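Local coordinates for protein CCMAN5 (Cellulosimicrobium cellulans, PDB 2XSG) that hydrolyses alpha-mannosides as a calcium-binding family 92 glycosidase and enables mannose-6-phosphate modification of yeast-produced human lysosomal enzymes, at residues G453-S458 against L512-A517; D525-E530 against N621-T626. One frame throughout, in Å; residues are numbered along the deposited sequence.

Contact 1: residues G453-S458 against L512-A517; sequences GNPGAS and LTPRAA
A first torsion of 180° in L512 swings CG beside its carbonyl carbon and carries CD1 to P455 CB, 3.8 Å away. The other end of the P455 ring meets a second proline: P455 CD lies 3.8 Å from P514 CB, the two rings crossing obliquely, while P455 CG also leans on the CA side of P514. P455 is the first residue of helix 455-474, part of the helical catalytic domain, which in family 92 is an (alpha/alpha)6 barrel. N454 serves as its N-cap: the side-chain OD1 accepts from A457 N at 3.1 Å, the N-H arriving from above the amide plane. Just before the cap, G453 gives its N-H to R515 O, with 2.9 Å between G453 N and that oxygen. The bond is nearly straight at the hydrogen (167°), although the donor stands above the carbonyl plane. R515 sends its guanidinium away from this junction, to the backbone oxygens of K494 and G519 and to the ring of W521. Helix 539-542 packs on the apolar cluster through L539, which touches P455, L512 and P514.

Contact 2: residues D525-E530 against N621-T626; sequences DHAKFE and NRYIAT
Y623 reaches from the end of its strand to A527, where its hydroxyl makes the polar link between the segments. At CB the side chain turns so that CG is anti to the carbonyl carbon, beside the backbone N (chi1 -61°), which aims the ring at the turn formed by D525-K528. Along one side of the ring, Y623 CD2 makes a loose apolar contact with F529 CD1 at 4.5 Å. Y623 CE2 and then CZ pass A527 O, the nearer, Y623 CZ, at 3.4 Å; this oxygen lies at the ring edge, near its plane. At the tip, Y623 OH donates to A527 O over a short 2.6 Å, lying in the carbonyl plane on a lone pair of that oxygen.

R622 backs the tyrosine: its CG sits 3.7 Å above one face of the ring, offset toward the rim. Its extended chain then brings the guanidinium under the hydroxyl, with Y623 OH 3.3 Å above the guanidinium plane and A527 O over the same face. A salt bridge to E638 holds the R622 end.

The acceptor carbonyl belongs to a type I turn from D525 to K528, overlapped by an Asx turn in which A527 N bonds to D525 OD1 at 3.0 Å. Beyond it, F529 inserts its ring beside the backbone of I624-T626; F529 CZ meets A625 O edge-on at 3.7 Å, an oxygen that also accepts from Q536. The side chain of A625, pointing away from 525-530, is about 5 Å from the bound calcium ion.

Strand 618-623 is the outer strand of a three-stranded antiparallel sheet, paired with strand 638-646, whose E638 and F639 touch Y623 and I624; helix 539-542 lies against both segments, L539 and W540 on H526 and Q541 on Y623.

In the fold
The two contacts lie about 17 Å apart, centre to centre, within the family 92 catalytic domain, and follow one another along the chain. Both draw on the long connection between strand 508-512 and helix 539-542: its early part packs on the start of helix 455-474 in contact 1, and its later part meets the end of strand 618-623 in contact 2. They are joined directly, T513 OG1 and H526 NE2 being 2.8 Å apart in a probable hydrogen bond. Helix 539-542 packs against both. The connection links the start of helix 455-474 (contact 1, centred about 29 Å from the chain centre) with the strand end near the calcium site of N588, E589 and D662 (contact 2, about 22 Å).

Contact 1: residues G453-S458 against L512-A517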
loop_
_atom_site.group_PDB
_atom_site.type_symbol
_atom_site.label_atom_id
_atom_site.label_comp_id
_atom_site.label_asym_id
_atom_site.label_seq_id
_atom_site.Cartn_x
_atom_site.Cartn_y
_atom_site.Cartn_z
ATOM N N GLY A 453 16.299 -13.191 -23.723
ATOM C CA GLY A 453 16.083 -14.057 -22.551
ATOM C C GLY A 453 15.421 -13.414 -21.332
ATOM O O GLY A 453 15.383 -14.010 -20.248
ATOM N N ASN A 454 14.889 -12.207 -21.493
ATOM C CA ASN A 454 14.290 -11.485 -20.370
ATOM C C ASN A 454 12.892 -10.934 -20.727
ATOM O O ASN A 454 12.725 -9.738 -20.904
ATOM C CB ASN A 454 15.235 -10.375 -19.867
ATOM C CG ASN A 454 14.911 -9.907 -18.446
ATOM O OD1 ASN A 454 13.779 -10.009 -17.977
ATOM N ND2 ASN A 454 15.916 -9.391 -17.760
ATOM N N PRO A 455 11.886 -11.823 -20.840
ATOM C CA PRO A 455 10.560 -11.359 -21.249
ATOM C C PRO A 455 9.955 -10.368 -20.247
ATOM O O PRO A 455 9.186 -9.497 -20.636
ATOM C CB PRO A 455 9.735 -12.658 -21.336
ATOM C CG PRO A 455 10.462 -13.632 -20.467
ATOM C CD PRO A 455 11.912 -13.279 -20.611
ATOM N N GLY A 456 10.331 -10.482 -18.980
ATOM C CA GLY A 456 9.787 -9.622 -17.926
ATOM C C GLY A 456 10.213 -8.180 -18.077
ATOM O O GLY A 456 9.386 -7.271 -17.987
ATOM N N ALA A 457 11.510 -7.967 -18.305
ATOM C CA ALA A 457 12.040 -6.626 -18.487
ATOM C C ALA A 457 11.448 -5.964 -19.745
ATOM O O ALA A 457 11.215 -4.750 -19.757
ATOM C CB ALA A 457 13.580 -6.663 -18.561
ATOM N N SER A 458 11.207 -6.771 -20.785
ATOM C CA SER A 458 10.612 -6.288 -22.046
ATOM C C SER A 458 9.196 -5.771 -21.858
ATOM O O SER A 458 8.922 -4.624 -22.196
ATOM C CB SER A 458 10.635 -7.360 -23.145
ATOM O OG SER A 458 11.972 -7.738 -23.474
ATOM N N LEU A 512 3.450 -15.044 -24.163
ATOM C CA LEU A 512 4.734 -14.497 -23.779
ATOM C C LEU A 512 5.704 -15.640 -23.495
ATOM O O LEU A 512 5.405 -16.528 -22.691
ATOM C CB LEU A 512 4.578 -13.616 -22.542
ATOM C CG LEU A 512 5.849 -12.949 -21.988
ATOM C CD1 LEU A 512 6.385 -11.845 -22.939
ATOM C CD2 LEU A 512 5.578 -12.365 -20.618
ATOM N N THR A 513 6.849 -15.600 -24.175
ATOM C CA THR A 513 7.886 -16.638 -24.118
ATOM C C THR A 513 9.281 -15.981 -24.235
ATOM O O THR A 513 9.456 -15.061 -25.035
ATOM C CB THR A 513 7.693 -17.657 -25.282
ATOM O OG1 THR A 513 6.376 -18.191 -25.228
ATOM C CG2 THR A 513 8.670 -18.819 -25.207
ATOM N N PRO A 514 10.277 -16.435 -23.436
ATOM C CA PRO A 514 11.602 -15.849 -23.605
ATOM C C PRO A 514 12.166 -16.162 -25.010
ATOM O O PRO A 514 11.930 -17.245 -25.566
ATOM C CB PRO A 514 12.431 -16.543 -22.520
ATOM C CG PRO A 514 11.738 -17.867 -22.336
ATOM C CD PRO A 514 10.286 -17.513 -22.435
ATOM N N ARG A 515 12.907 -15.211 -25.555
ATOM C CA ARG A 515 13.422 -15.315 -26.912
ATOM C C ARG A 515 14.893 -14.967 -26.916
ATOM O O ARG A 515 15.305 -13.957 -26.344
ATOM C CB ARG A 515 12.656 -14.373 -27.829
ATOM C CG ARG A 515 12.503 -14.870 -29.248
ATOM C CD ARG A 515 11.917 -13.784 -30.153
ATOM N NE ARG A 515 11.796 -14.278 -31.529
ATOM C CZ ARG A 515 11.038 -13.732 -32.475
ATOM N NH1 ARG A 515 10.309 -12.646 -32.227
ATOM N NH2 ARG A 515 11.013 -14.283 -33.678
ATOM N N ALA A 516 15.681 -15.830 -27.562
ATOM C CA ALA A 516 17.121 -15.679 -27.642
ATOM C C ALA A 516 17.501 -14.481 -28.525
ATOM O O ALA A 516 16.663 -13.943 -29.268
ATOM C CB ALA A 516 17.761 -16.977 -28.171
ATOM N N ALA A 517 18.763 -14.075 -28.439
ATOM C CA ALA A 517 19.276 -12.992 -29.272
ATOM C C ALA A 517 19.043 -13.234 -30.771
ATOM O O ALA A 517 18.647 -12.318 -31.482
ATOM C CB ALA A 517 20.751 -12.726 -28.970
#

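Contact 2: residues D525-E530 against N621-T626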
loop_
_atom_site.group_PDB
_atom_site.type_symbol
_atom_site.label_atom_id
_atom_site.label_comp_id
_atom_site.label_asym_id
_atom_site.label_seq_id
_atom_site.Cartn_x
_atom_site.Cartn_y
_atom_site.Cartn_z
ATOM N N ASP A 525 8.570 -23.591 -19.139
ATOM C CA ASP A 525 7.257 -23.949 -18.598
ATOM C C ASP A 525 6.530 -22.648 -18.259
ATOM O O ASP A 525 6.941 -21.916 -17.348
ATOM C CB ASP A 525 7.423 -24.836 -17.344
ATOM C CG ASP A 525 6.093 -25.169 -16.643
ATOM O OD1 ASP A 525 5.009 -24.815 -17.116
ATOM O OD2 ASP A 525 6.138 -25.798 -15.575
ATOM N N HIS A 526 5.446 -22.361 -18.982
ATOM C CA HIS A 526 4.740 -21.079 -18.846
ATOM C C HIS A 526 3.981 -20.944 -17.505
ATOM O O HIS A 526 3.501 -19.846 -17.146
ATOM C CB HIS A 526 3.786 -20.883 -20.030
ATOM C CG HIS A 526 4.479 -20.606 -21.334
ATOM N ND1 HIS A 526 5.080 -21.595 -22.089
ATOM C CD2 HIS A 526 4.661 -19.448 -22.015
ATOM C CE1 HIS A 526 5.610 -21.056 -23.175
ATOM N NE2 HIS A 526 5.371 -19.752 -23.154
ATOM N N ALA A 527 3.872 -22.054 -16.773
ATOM C CA ALA A 527 3.170 -22.057 -15.491
ATOM C C ALA A 527 4.131 -22.117 -14.298
ATOM O O ALA A 527 3.700 -22.107 -13.149
ATOM C CB ALA A 527 2.174 -23.206 -15.445
ATOM N N LYS A 528 5.431 -22.179 -14.573
ATOM C CA LYS A 528 6.424 -22.281 -13.509
ATOM C C LYS A 528 6.748 -20.914 -12.923
ATOM O O LYS A 528 7.131 -20.009 -13.648
ATOM C CB LYS A 528 7.719 -22.935 -14.016
ATOM C CG LYS A 528 8.817 -22.928 -12.948
ATOM C CD LYS A 528 9.993 -23.795 -13.291
ATOM C CE LYS A 528 11.015 -23.729 -12.159
ATOM N NZ LYS A 528 12.364 -24.151 -12.644
ATOM N N PHE A 529 6.614 -20.788 -11.604
ATOM C CA PHE A 529 6.946 -19.555 -10.882
ATOM C C PHE A 529 8.425 -19.188 -11.076
ATOM O O PHE A 529 9.322 -20.019 -10.882
ATOM C CB PHE A 529 6.605 -19.724 -9.394
ATOM C CG PHE A 529 6.676 -18.456 -8.580
ATOM C CD1 PHE A 529 5.646 -17.520 -8.613
ATOM C CD2 PHE A 529 7.756 -18.228 -7.720
ATOM C CE1 PHE A 529 5.696 -16.353 -7.811
ATOM C CE2 PHE A 529 7.820 -17.063 -6.924
ATOM C CZ PHE A 529 6.793 -16.132 -6.977
ATOM N N GLU A 530 8.650 -17.953 -11.509
ATOM C CA GLU A 530 9.988 -17.399 -11.733
ATOM C C GLU A 530 10.883 -18.105 -12.764
ATOM O O GLU A 530 12.106 -18.032 -12.698
ATOM C CB GLU A 530 10.704 -17.148 -10.393
ATOM C CG GLU A 530 9.983 -16.065 -9.606
ATOM C CD GLU A 530 10.700 -15.639 -8.342
ATOM O OE1 GLU A 530 11.318 -16.506 -7.700
ATOM O OE2 GLU A 530 10.613 -14.433 -7.980
ATOM N N ASN A 621 -6.483 -21.690 -5.034
ATOM C CA ASN A 621 -5.228 -20.950 -5.039
ATOM C C ASN A 621 -4.044 -21.864 -5.242
ATOM O O ASN A 621 -3.751 -22.710 -4.393
ATOM C CB ASN A 621 -5.079 -20.130 -3.762
ATOM C CG ASN A 621 -5.976 -18.918 -3.770
ATOM O OD1 ASN A 621 -5.581 -17.853 -4.241
ATOM N ND2 ASN A 621 -7.217 -19.091 -3.319
ATOM N N ARG A 622 -3.405 -21.709 -6.402
ATOM C CA ARG A 622 -2.223 -22.479 -6.758
ATOM C C ARG A 622 -0.936 -21.766 -6.349
ATOM O O ARG A 622 0.038 -22.406 -5.929
ATOM C CB ARG A 622 -2.204 -22.793 -8.269
ATOM C CG ARG A 622 -0.902 -23.470 -8.738
ATOM C CD ARG A 622 -0.933 -23.922 -10.197
ATOM N NE ARG A 622 0.389 -24.418 -10.615
ATOM C CZ ARG A 622 0.702 -24.838 -11.842
ATOM N NH1 ARG A 622 -0.202 -24.882 -12.814
ATOM N NH2 ARG A 622 1.937 -25.244 -12.091
ATOM N N TYR A 623 -0.929 -20.441 -6.453
ATOM C CA TYR A 623 0.307 -19.691 -6.255
ATOM C C TYR A 623 0.366 -18.828 -4.989
ATOM O O TYR A 623 -0.615 -18.204 -4.596
ATOM C CB TYR A 623 0.585 -18.819 -7.481
ATOM C CG TYR A 623 0.771 -19.597 -8.781
ATOM C CD1 TYR A 623 -0.294 -19.781 -9.662
ATOM C CD2 TYR A 623 2.012 -20.103 -9.142
ATOM C CE1 TYR A 623 -0.129 -20.465 -10.864
ATOM C CE2 TYR A 623 2.184 -20.808 -10.335
ATOM C CZ TYR A 623 1.110 -20.978 -11.189
ATOM O OH TYR A 623 1.267 -21.659 -12.378
ATOM N N ILE A 624 1.546 -18.815 -4.366
ATOM C CA ILE A 624 1.899 -17.841 -3.313
ATOM C C ILE A 624 2.736 -16.744 -3.966
ATOM O O ILE A 624 2.931 -16.773 -5.177
ATOM C CB ILE A 624 2.637 -18.508 -2.093
ATOM C CG1 ILE A 624 3.760 -19.448 -2.557
ATOM C CG2 ILE A 624 1.624 -19.263 -1.206
ATOM C CD1 ILE A 624 4.651 -19.983 -1.431
ATOM N N ALA A 625 3.198 -15.768 -3.191
ATOM C CA ALA A 625 3.846 -14.586 -3.752
ATOM C C ALA A 625 5.362 -14.692 -3.785
ATOM O O ALA A 625 6.032 -13.790 -4.270
ATOM C CB ALA A 625 3.405 -13.326 -3.017
ATOM N N THR A 626 5.893 -15.797 -3.264
ATOM C CA THR A 626 7.334 -16.013 -3.178
ATOM C C THR A 626 7.605 -17.523 -3.254
ATOM O O THR A 626 6.665 -18.318 -3.277
ATOM C CB THR A 626 7.946 -15.362 -1.905
ATOM O OG1 THR A 626 9.365 -15.353 -2.019
ATOM C CG2 THR A 626 7.527 -16.132 -0.614
#